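Local coordinates for protein aminoacyl-histidine dipeptidase (Vibrio alginolyticus, PDB 3MRU) that probably hydrolyses dipeptides, including aminoacyl-histidine substrates such as carnosine, as a zinc-dependent metallopeptidase of the M20C family, at residues 252-263 and 350-358; 323-332 and 382-392. All blocks are in the same frame, centred on the assembly; numbering follows the deposited sequence.

Interaction 1 of 2, residues 252-263 and 350-358; sequences EFRGGSLRNAIP and LNVGVITTE
R254 lies across the neighbouring strand at T356 and T357. Its CB and CG stay near I355 O, and the chain bends at chi2 (77°) and again at chi3, which lays NE and the guanidinium along T356 and T357. R254 CD comes to 3.7 Å from I355 O and R254 NE to 3.4 Å from T356 CA, while I355 O lies at the guanidinium edge, in its plane. At the tip R254 NH1 forms a salt bridge to E252 OE1 at 3.2 Å, within the arginine's own strand. The backbones of 252-255 and 350-358 run antiparallel in the large sheet of the lobe that does not carry the zinc ions. G255 and I355 form a hydrogen-bonded pair, G255 N to I355 O 2.9 Å and I355 N to G255 O 3.0 Å. T357 OG1, anti to its own carbonyl carbon (chi1 -64°), donates to F253 O at 3.1 Å. After G255 the first strand ends, and the chain leads into a type I turn from L258 to A261; G353 and V354 form a classic beta bulge against L365. The chain comes back at P263, whose CD approaches N351 ND2 (3.4 Å) and whose CB meets G353 O.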
loop_
_atom_site.group_PDB
_atom_site.type_symbol
_atom_site.label_atom_id
_atom_site.label_comp_id
_atom_site.label_asym_id
_atom_site.label_seq_id
_atom_site.Cartn_x
_atom_site.Cartn_y
_atom_site.Cartn_z
ATOM N N GLU A 252 -12.104 5.819 29.923
ATOM C CA GLU A 252 -11.011 5.463 29.034
ATOM C C GLU A 252 -11.529 4.686 27.795
ATOM O O GLU A 252 -12.432 3.856 27.911
ATOM C CB GLU A 252 -9.974 4.635 29.815
ATOM C CG GLU A 252 -8.765 4.149 29.035
ATOM C CD GLU A 252 -7.717 5.217 28.859
ATOM O OE1 GLU A 252 -6.511 4.864 28.855
ATOM O OE2 GLU A 252 -8.095 6.406 28.724
ATOM N N PHE A 253 -10.942 4.965 26.630
ATOM C CA PHE A 253 -11.254 4.285 25.373
ATOM C C PHE A 253 -9.953 4.209 24.545
ATOM O O PHE A 253 -9.468 5.215 24.018
ATOM C CB PHE A 253 -12.356 5.055 24.603
ATOM C CG PHE A 253 -13.162 4.213 23.610
ATOM C CD1 PHE A 253 -14.528 4.437 23.456
ATOM C CD2 PHE A 253 -12.562 3.222 22.829
ATOM C CE1 PHE A 253 -15.281 3.688 22.551
ATOM C CE2 PHE A 253 -13.310 2.470 21.931
ATOM C CZ PHE A 253 -14.670 2.706 21.795
ATOM N N ARG A 254 -9.391 3.017 24.436
ATOM C CA ARG A 254 -8.159 2.830 23.707
ATOM C C ARG A 254 -8.355 1.642 22.787
ATOM O O ARG A 254 -8.744 0.558 23.241
ATOM C CB ARG A 254 -7.020 2.554 24.696
ATOM C CG ARG A 254 -5.606 2.374 24.100
ATOM C CD ARG A 254 -4.976 3.711 23.701
ATOM N NE ARG A 254 -5.675 4.848 24.331
ATOM C CZ ARG A 254 -5.401 5.343 25.543
ATOM N NH1 ARG A 254 -6.115 6.364 26.005
ATOM N NH2 ARG A 254 -4.423 4.826 26.297
ATOM N N GLY A 255 -8.079 1.818 21.501
ATOM C CA GLY A 255 -8.227 0.706 20.584
ATOM C C GLY A 255 -7.292 0.784 19.420
ATOM O O GLY A 255 -6.871 1.870 19.033
ATOM N N GLY A 256 -6.967 -0.380 18.874
ATOM C CA GLY A 256 -6.150 -0.487 17.677
ATOM C C GLY A 256 -4.746 0.037 17.830
ATOM O O GLY A 256 -4.412 0.618 18.853
ATOM N N SER A 257 -3.933 -0.160 16.789
ATOM C CA SER A 257 -2.503 0.163 16.797
ATOM C C SER A 257 -2.013 1.234 15.822
ATOM O O SER A 257 -1.056 1.922 16.111
ATOM C CB SER A 257 -1.767 -1.137 16.495
ATOM O OG SER A 257 -1.678 -1.353 15.095
ATOM N N LEU A 258 -2.635 1.337 14.654
ATOM C CA LEU A 258 -2.312 2.371 13.668
ATOM C C LEU A 258 -3.364 2.294 12.565
ATOM O O LEU A 258 -3.961 1.238 12.364
ATOM C CB LEU A 258 -0.847 2.263 13.214
ATOM C CG LEU A 258 -0.246 0.902 12.830
ATOM C CD1 LEU A 258 0.514 1.024 11.503
ATOM C CD2 LEU A 258 0.646 0.357 13.935
ATOM N N ARG A 259 -3.636 3.400 11.880
ATOM C CA ARG A 259 -4.684 3.433 10.846
ATOM C C ARG A 259 -4.500 2.314 9.807
ATOM O O ARG A 259 -5.468 1.808 9.241
ATOM C CB ARG A 259 -4.664 4.796 10.148
ATOM C CG ARG A 259 -4.069 5.915 10.987
ATOM C CD ARG A 259 -3.658 7.096 10.123
ATOM N NE ARG A 259 -4.289 8.339 10.557
ATOM C CZ ARG A 259 -3.638 9.339 11.141
ATOM N NH1 ARG A 259 -2.334 9.247 11.363
ATOM N NH2 ARG A 259 -4.293 10.433 11.504
ATOM N N ASN A 260 -3.246 1.953 9.567
ATOM C CA ASN A 260 -2.840 0.965 8.593
ATOM C C ASN A 260 -3.457 -0.399 8.754
ATOM O O ASN A 260 -3.477 -1.170 7.808
ATOM C CB ASN A 260 -1.320 0.810 8.713
ATOM C CG ASN A 260 -0.662 0.553 7.392
ATOM O OD1 ASN A 260 0.373 -0.115 7.325
ATOM N ND2 ASN A 260 -1.254 1.077 6.320
ATOM N N ALA A 261 -3.928 -0.698 9.962
ATOM C CA ALA A 261 -4.350 -2.052 10.333
ATOM C C ALA A 261 -5.686 -2.105 11.040
ATOM O O ALA A 261 -5.927 -1.377 12.011
ATOM C CB ALA A 261 -3.303 -2.703 11.224
ATOM N N ILE A 262 -6.528 -3.017 10.570
ATOM C CA ILE A 262 -7.844 -3.273 11.162
ATOM C C ILE A 262 -7.686 -3.605 12.650
ATOM O O ILE A 262 -7.017 -4.587 12.983
ATOM C CB ILE A 262 -8.537 -4.447 10.456
ATOM C CG1 ILE A 262 -8.459 -4.288 8.941
ATOM C CG2 ILE A 262 -9.959 -4.505 10.870
ATOM C CD1 ILE A 262 -8.735 -5.563 8.141
ATOM N N PRO A 263 -8.299 -2.802 13.546
ATOM C CA PRO A 263 -7.915 -2.898 14.951
ATOM C C PRO A 263 -8.443 -4.190 15.544
ATOM O O PRO A 263 -9.621 -4.497 15.398
ATOM C CB PRO A 263 -8.586 -1.682 15.587
ATOM C CG PRO A 263 -9.748 -1.411 14.741
ATOM C CD PRO A 263 -9.382 -1.825 13.341
ATOM N N LEU A 350 -12.983 2.588 4.321
ATOM C CA LEU A 350 -12.307 3.278 5.390
ATOM C C LEU A 350 -12.221 2.407 6.644
ATOM O O LEU A 350 -13.029 1.503 6.861
ATOM C CB LEU A 350 -12.978 4.618 5.699
ATOM C CG LEU A 350 -14.078 4.765 6.741
ATOM C CD1 LEU A 350 -14.069 6.176 7.247
ATOM C CD2 LEU A 350 -15.375 4.446 6.085
ATOM N N ASN A 351 -11.225 2.692 7.463
ATOM C CA ASN A 351 -10.968 1.900 8.626
ATOM C C ASN A 351 -10.809 2.857 9.780
ATOM O O ASN A 351 -9.895 3.662 9.761
ATOM C CB ASN A 351 -9.688 1.093 8.406
ATOM C CG ASN A 351 -9.215 0.341 9.657
ATOM O OD1 ASN A 351 -8.103 -0.169 9.683
ATOM N ND2 ASN A 351 -10.054 0.270 10.689
ATOM N N VAL A 352 -11.721 2.806 10.750
ATOM C CA VAL A 352 -11.524 3.496 12.016
ATOM C C VAL A 352 -10.565 2.621 12.823
ATOM O O VAL A 352 -10.984 1.708 13.568
ATOM C CB VAL A 352 -12.853 3.726 12.774
ATOM C CG1 VAL A 352 -12.581 4.114 14.220
ATOM C CG2 VAL A 352 -13.679 4.793 12.067
ATOM N N GLY A 353 -9.276 2.917 12.648
ATOM C CA GLY A 353 -8.183 2.074 13.127
ATOM C C GLY A 353 -7.618 2.337 14.522
ATOM O O GLY A 353 -7.156 1.401 15.177
ATOM N N VAL A 354 -7.630 3.593 14.977
ATOM C CA VAL A 354 -6.990 3.952 16.261
ATOM C C VAL A 354 -7.838 4.920 17.094
ATOM O O VAL A 354 -8.273 5.973 16.611
ATOM C CB VAL A 354 -5.563 4.580 16.078
ATOM C CG1 VAL A 354 -4.830 4.591 17.385
ATOM C CG2 VAL A 354 -4.752 3.830 15.068
ATOM N N ILE A 355 -8.068 4.568 18.350
ATOM C CA ILE A 355 -8.695 5.511 19.255
ATOM C C ILE A 355 -7.874 5.594 20.520
ATOM O O ILE A 355 -7.465 4.569 21.067
ATOM C CB ILE A 355 -10.163 5.150 19.549
ATOM C CG1 ILE A 355 -10.955 5.154 18.239
ATOM C CG2 ILE A 355 -10.759 6.119 20.592
ATOM C CD1 ILE A 355 -12.337 4.516 18.324
ATOM N N THR A 356 -7.615 6.832 20.947
ATOM C CA THR A 356 -6.804 7.136 22.136
ATOM C C THR A 356 -7.391 8.347 22.895
ATOM O O THR A 356 -7.540 9.456 22.345
ATOM C CB THR A 356 -5.332 7.461 21.786
ATOM O OG1 THR A 356 -5.282 8.720 21.094
ATOM C CG2 THR A 356 -4.686 6.371 20.917
ATOM N N THR A 357 -7.715 8.100 24.160
ATOM C CA THR A 357 -8.239 9.086 25.082
ATOM C C THR A 357 -7.055 9.624 25.845
ATOM O O THR A 357 -6.050 8.937 25.969
ATOM C CB THR A 357 -9.193 8.394 26.070
ATOM O OG1 THR A 357 -10.316 7.880 25.343
ATOM C CG2 THR A 357 -9.676 9.346 27.166
ATOM N N GLU A 358 -7.156 10.849 26.339
ATOM C CA GLU A 358 -6.200 11.371 27.318
ATOM C C GLU A 358 -7.015 12.339 28.165
ATOM O O GLU A 358 -8.235 12.394 27.986
ATOM C CB GLU A 358 -5.037 12.087 26.621
ATOM C CG GLU A 358 -5.508 13.036 25.514
ATOM C CD GLU A 358 -4.506 14.148 25.239
ATOM O OE1 GLU A 358 -3.949 14.183 24.103
ATOM O OE2 GLU A 358 -4.284 14.990 26.153
#

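Interaction 2 of 2, residues 323-332 and 382-392; sequences RFIAALNACP and MLQSVAELAGA
A327 meets V386 and A390 in the close-set middle of this helix-helix contact: its methyl CB lies 4.0 Å from A390 CB and 4.2 Å from V386 CG1. The valine sets that branch anti to the backbone N (chi1 -173°), which also brings CG1 near A327 CA and O. Small side chains at A327 and A390 let the two backbones come near each other. The apolar row continues towards the sheet with the buried C331, whose SG touches L383 CD2 at 3.7 Å; L383 in turn rests on C366 and I368 of strand 361-370.

The two ends are more open to solvent: P332, M382 and R323 are partly exposed and G391 is exposed. At one end, P332 and M382 meet through a single methyl, M382 CE lying 3.6 Å from P332 CG. At the other end the chemistry turns polar. R323, its chain extended from CG to NE, passes its aliphatic part beside A390 O and then bonds it, R323 NH1 to A390 O 2.7 Å, with N-H...O 158° and the oxygen 4° from the guanidinium plane. R323 NH1 also makes a weak bond to G391 O (3.1 Å), while NE pairs with D320. The carbonyls reached belong to the end of helix 373-389, where G391, at positive phi, leads out through a Schellman motif: A392 N returns to A387 O and G391 N to E388 O. Helices 318-330 and 373-389 thus lie next to each other over one face of the large sheet, the layered helix-on-sheet arrangement of an alpha/beta lobe.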
loop_
_atom_site.group_PDB
_atom_site.type_symbol
_atom_site.label_atom_id
_atom_site.label_comp_id
_atom_site.label_asym_id
_atom_site.label_seq_id
_atom_site.Cartn_x
_atom_site.Cartn_y
_atom_site.Cartn_z
ATOM N N ARG A 323 -21.888 12.758 22.743
ATOM C CA ARG A 323 -21.493 13.128 21.369
ATOM C C ARG A 323 -20.372 12.262 20.775
ATOM O O ARG A 323 -20.388 11.937 19.591
ATOM C CB ARG A 323 -21.201 14.632 21.248
ATOM C CG ARG A 323 -19.892 15.110 21.848
ATOM C CD ARG A 323 -19.923 16.619 22.170
ATOM N NE ARG A 323 -18.657 17.038 22.759
ATOM C CZ ARG A 323 -17.592 17.372 22.044
ATOM N NH1 ARG A 323 -17.651 17.369 20.717
ATOM N NH2 ARG A 323 -16.466 17.711 22.649
ATOM N N PHE A 324 -19.422 11.868 21.608
ATOM C CA PHE A 324 -18.357 11.009 21.142
ATOM C C PHE A 324 -18.941 9.654 20.751
ATOM O O PHE A 324 -18.640 9.121 19.676
ATOM C CB PHE A 324 -17.263 10.857 22.209
ATOM C CG PHE A 324 -16.332 9.701 21.964
ATOM C CD1 PHE A 324 -15.547 9.649 20.836
ATOM C CD2 PHE A 324 -16.261 8.649 22.866
ATOM C CE1 PHE A 324 -14.698 8.573 20.632
ATOM C CE2 PHE A 324 -15.411 7.573 22.669
ATOM C CZ PHE A 324 -14.630 7.529 21.563
ATOM N N ILE A 325 -19.774 9.094 21.620
ATOM C CA ILE A 325 -20.324 7.774 21.329
ATOM C C ILE A 325 -21.246 7.766 20.088
ATOM O O ILE A 325 -21.086 6.894 19.213
ATOM C CB ILE A 325 -20.995 7.122 22.542
ATOM C CG1 ILE A 325 -19.979 6.278 23.301
ATOM C CG2 ILE A 325 -22.137 6.216 22.105
ATOM C CD1 ILE A 325 -18.974 7.073 24.129
ATOM N N ALA A 326 -22.177 8.722 19.994
ATOM C CA ALA A 326 -22.989 8.840 18.779
ATOM C C ALA A 326 -22.093 8.923 17.538
ATOM O O ALA A 326 -22.348 8.270 16.518
ATOM C CB ALA A 326 -23.907 10.033 18.859
ATOM N N ALA A 327 -21.026 9.712 17.661
ATOM C CA ALA A 327 -20.094 9.938 16.578
ATOM C C ALA A 327 -19.490 8.601 16.213
ATOM O O ALA A 327 -19.703 8.109 15.104
ATOM C CB ALA A 327 -19.025 10.936 16.980
ATOM N N LEU A 328 -18.789 7.985 17.154
ATOM C CA LEU A 328 -18.170 6.704 16.889
ATOM C C LEU A 328 -19.163 5.728 16.237
ATOM O O LEU A 328 -18.835 5.075 15.247
ATOM C CB LEU A 328 -17.596 6.129 18.176
ATOM C CG LEU A 328 -16.914 4.768 18.042
ATOM C CD1 LEU A 328 -15.940 4.752 16.835
ATOM C CD2 LEU A 328 -16.237 4.343 19.353
ATOM N N ASN A 329 -20.380 5.655 16.766
ATOM C CA ASN A 329 -21.389 4.759 16.232
ATOM C C ASN A 329 -21.921 5.104 14.839
ATOM O O ASN A 329 -22.074 4.216 13.980
ATOM C CB ASN A 329 -22.562 4.691 17.188
ATOM C CG ASN A 329 -23.292 3.388 17.097
ATOM O OD1 ASN A 329 -24.454 3.367 16.734
ATOM N ND2 ASN A 329 -22.611 2.279 17.421
ATOM N N ALA A 330 -22.230 6.381 14.633
ATOM C CA ALA A 330 -22.782 6.832 13.364
ATOM C C ALA A 330 -21.754 6.598 12.285
ATOM O O ALA A 330 -22.031 6.035 11.236
ATOM C CB ALA A 330 -23.146 8.304 13.429
ATOM N N CYS A 331 -20.540 7.019 12.580
ATOM C CA CYS A 331 -19.421 7.000 11.650
ATOM C C CYS A 331 -19.315 5.715 10.784
ATOM O O CYS A 331 -19.310 4.612 11.313
ATOM C CB CYS A 331 -18.160 7.265 12.479
ATOM S SG CYS A 331 -16.627 7.172 11.624
ATOM N N PRO A 332 -19.246 5.863 9.454
ATOM C CA PRO A 332 -19.101 4.725 8.550
ATOM C C PRO A 332 -17.787 3.994 8.762
ATOM O O PRO A 332 -16.850 4.572 9.295
ATOM C CB PRO A 332 -19.105 5.368 7.171
ATOM C CG PRO A 332 -18.674 6.758 7.417
ATOM C CD PRO A 332 -19.304 7.127 8.706
ATOM N N MET A 382 -18.576 12.799 4.423
ATOM C CA MET A 382 -19.405 12.108 5.411
ATOM C C MET A 382 -18.824 12.129 6.794
ATOM O O MET A 382 -19.561 12.273 7.753
ATOM C CB MET A 382 -19.567 10.656 5.045
ATOM C CG MET A 382 -20.429 10.426 3.848
ATOM S SD MET A 382 -20.771 8.676 3.754
ATOM C CE MET A 382 -21.265 8.264 5.457
ATOM N N LEU A 383 -17.513 11.933 6.894
ATOM C CA LEU A 383 -16.817 12.085 8.151
ATOM C C LEU A 383 -17.001 13.486 8.714
ATOM O O LEU A 383 -17.217 13.657 9.924
ATOM C CB LEU A 383 -15.338 11.835 7.970
ATOM C CG LEU A 383 -14.904 10.387 7.848
ATOM C CD1 LEU A 383 -13.385 10.306 7.947
ATOM C CD2 LEU A 383 -15.609 9.482 8.906
ATOM N N GLN A 384 -16.911 14.483 7.835
ATOM C CA GLN A 384 -17.078 15.870 8.223
ATOM C C GLN A 384 -18.508 16.151 8.680
ATOM O O GLN A 384 -18.734 16.872 9.657
ATOM C CB GLN A 384 -16.715 16.740 7.045
ATOM C CG GLN A 384 -16.729 18.242 7.280
ATOM C CD GLN A 384 -16.739 19.013 5.948
ATOM O OE1 GLN A 384 -17.017 20.217 5.919
ATOM N NE2 GLN A 384 -16.449 18.312 4.841
ATOM N N SER A 385 -19.474 15.572 7.976
ATOM C CA SER A 385 -20.867 15.663 8.378
ATOM C C SER A 385 -21.021 15.182 9.826
ATOM O O SER A 385 -21.604 15.872 10.659
ATOM C CB SER A 385 -21.738 14.846 7.424
ATOM O OG SER A 385 -21.708 15.365 6.102
ATOM N N VAL A 386 -20.471 14.002 10.120
ATOM C CA VAL A 386 -20.461 13.454 11.474
ATOM C C VAL A 386 -19.738 14.411 12.393
ATOM O O VAL A 386 -20.346 14.936 13.320
ATOM C CB VAL A 386 -19.761 12.102 11.542
ATOM C CG1 VAL A 386 -19.914 11.504 12.917
ATOM C CG2 VAL A 386 -20.345 11.184 10.529
ATOM N N ALA A 387 -18.449 14.641 12.113
ATOM C CA ALA A 387 -17.595 15.582 12.866
ATOM C C ALA A 387 -18.331 16.868 13.229
ATOM O O ALA A 387 -18.321 17.274 14.393
ATOM C CB ALA A 387 -16.309 15.896 12.089
ATOM N N GLU A 388 -18.966 17.494 12.234
ATOM C CA GLU A 388 -19.841 18.655 12.431
ATOM C C GLU A 388 -20.941 18.370 13.477
ATOM O O GLU A 388 -20.946 18.964 14.568
ATOM C CB GLU A 388 -20.502 19.008 11.104
ATOM C CG GLU A 388 -20.499 20.471 10.718
ATOM C CD GLU A 388 -19.810 20.661 9.357
ATOM O OE1 GLU A 388 -20.427 20.288 8.320
ATOM O OE2 GLU A 388 -18.644 21.152 9.338
ATOM N N LEU A 389 -21.850 17.447 13.150
ATOM C CA LEU A 389 -22.929 17.078 14.037
ATOM C C LEU A 389 -22.496 16.803 15.451
ATOM O O LEU A 389 -23.310 16.859 16.333
ATOM C CB LEU A 389 -23.616 15.830 13.531
ATOM C CG LEU A 389 -24.529 15.940 12.323
ATOM C CD1 LEU A 389 -25.056 14.570 11.964
ATOM C CD2 LEU A 389 -25.687 16.902 12.558
ATOM N N ALA A 390 -21.228 16.493 15.669
ATOM C CA ALA A 390 -20.754 16.058 16.980
ATOM C C ALA A 390 -20.037 17.154 17.750
ATOM O O ALA A 390 -19.686 16.966 18.929
ATOM C CB ALA A 390 -19.827 14.842 16.833
ATOM N N GLY A 391 -19.802 18.283 17.078
ATOM C CA GLY A 391 -19.008 19.374 17.637
ATOM C C GLY A 391 -17.530 19.031 17.773
ATOM O O GLY A 391 -16.843 19.571 18.645
ATOM N N ALA A 392 -17.040 18.137 16.911
ATOM C CA ALA A 392 -15.648 17.694 16.933
ATOM C C ALA A 392 -14.909 18.234 15.717
ATOM O O ALA A 392 -15.522 18.806 14.817
ATOM C CB ALA A 392 -15.600 16.200 16.948
#

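In the fold
The two contacts belong to adjoining layers of one lobe. Interaction 1 is made within the sheet, between strands 249-255 and 346-358, and depends on backbone hydrogen bonds, with the polar side chains E252, R254 and T357 at one end. Interaction 2, further from the centre of the chain, joins two helices lying on that sheet, chiefly through apolar side chains, with one arginine gripping a helix end. Their centres are about 16 Å apart, yet they touch: the F253 ring packs against F324, V352 against C331, and L350 against P332. Helix 318-330 and the residues that follow it pack on both paired strands, L328 meeting F253 and I355. Each contact is only partly buried, and both are away from the zinc sites.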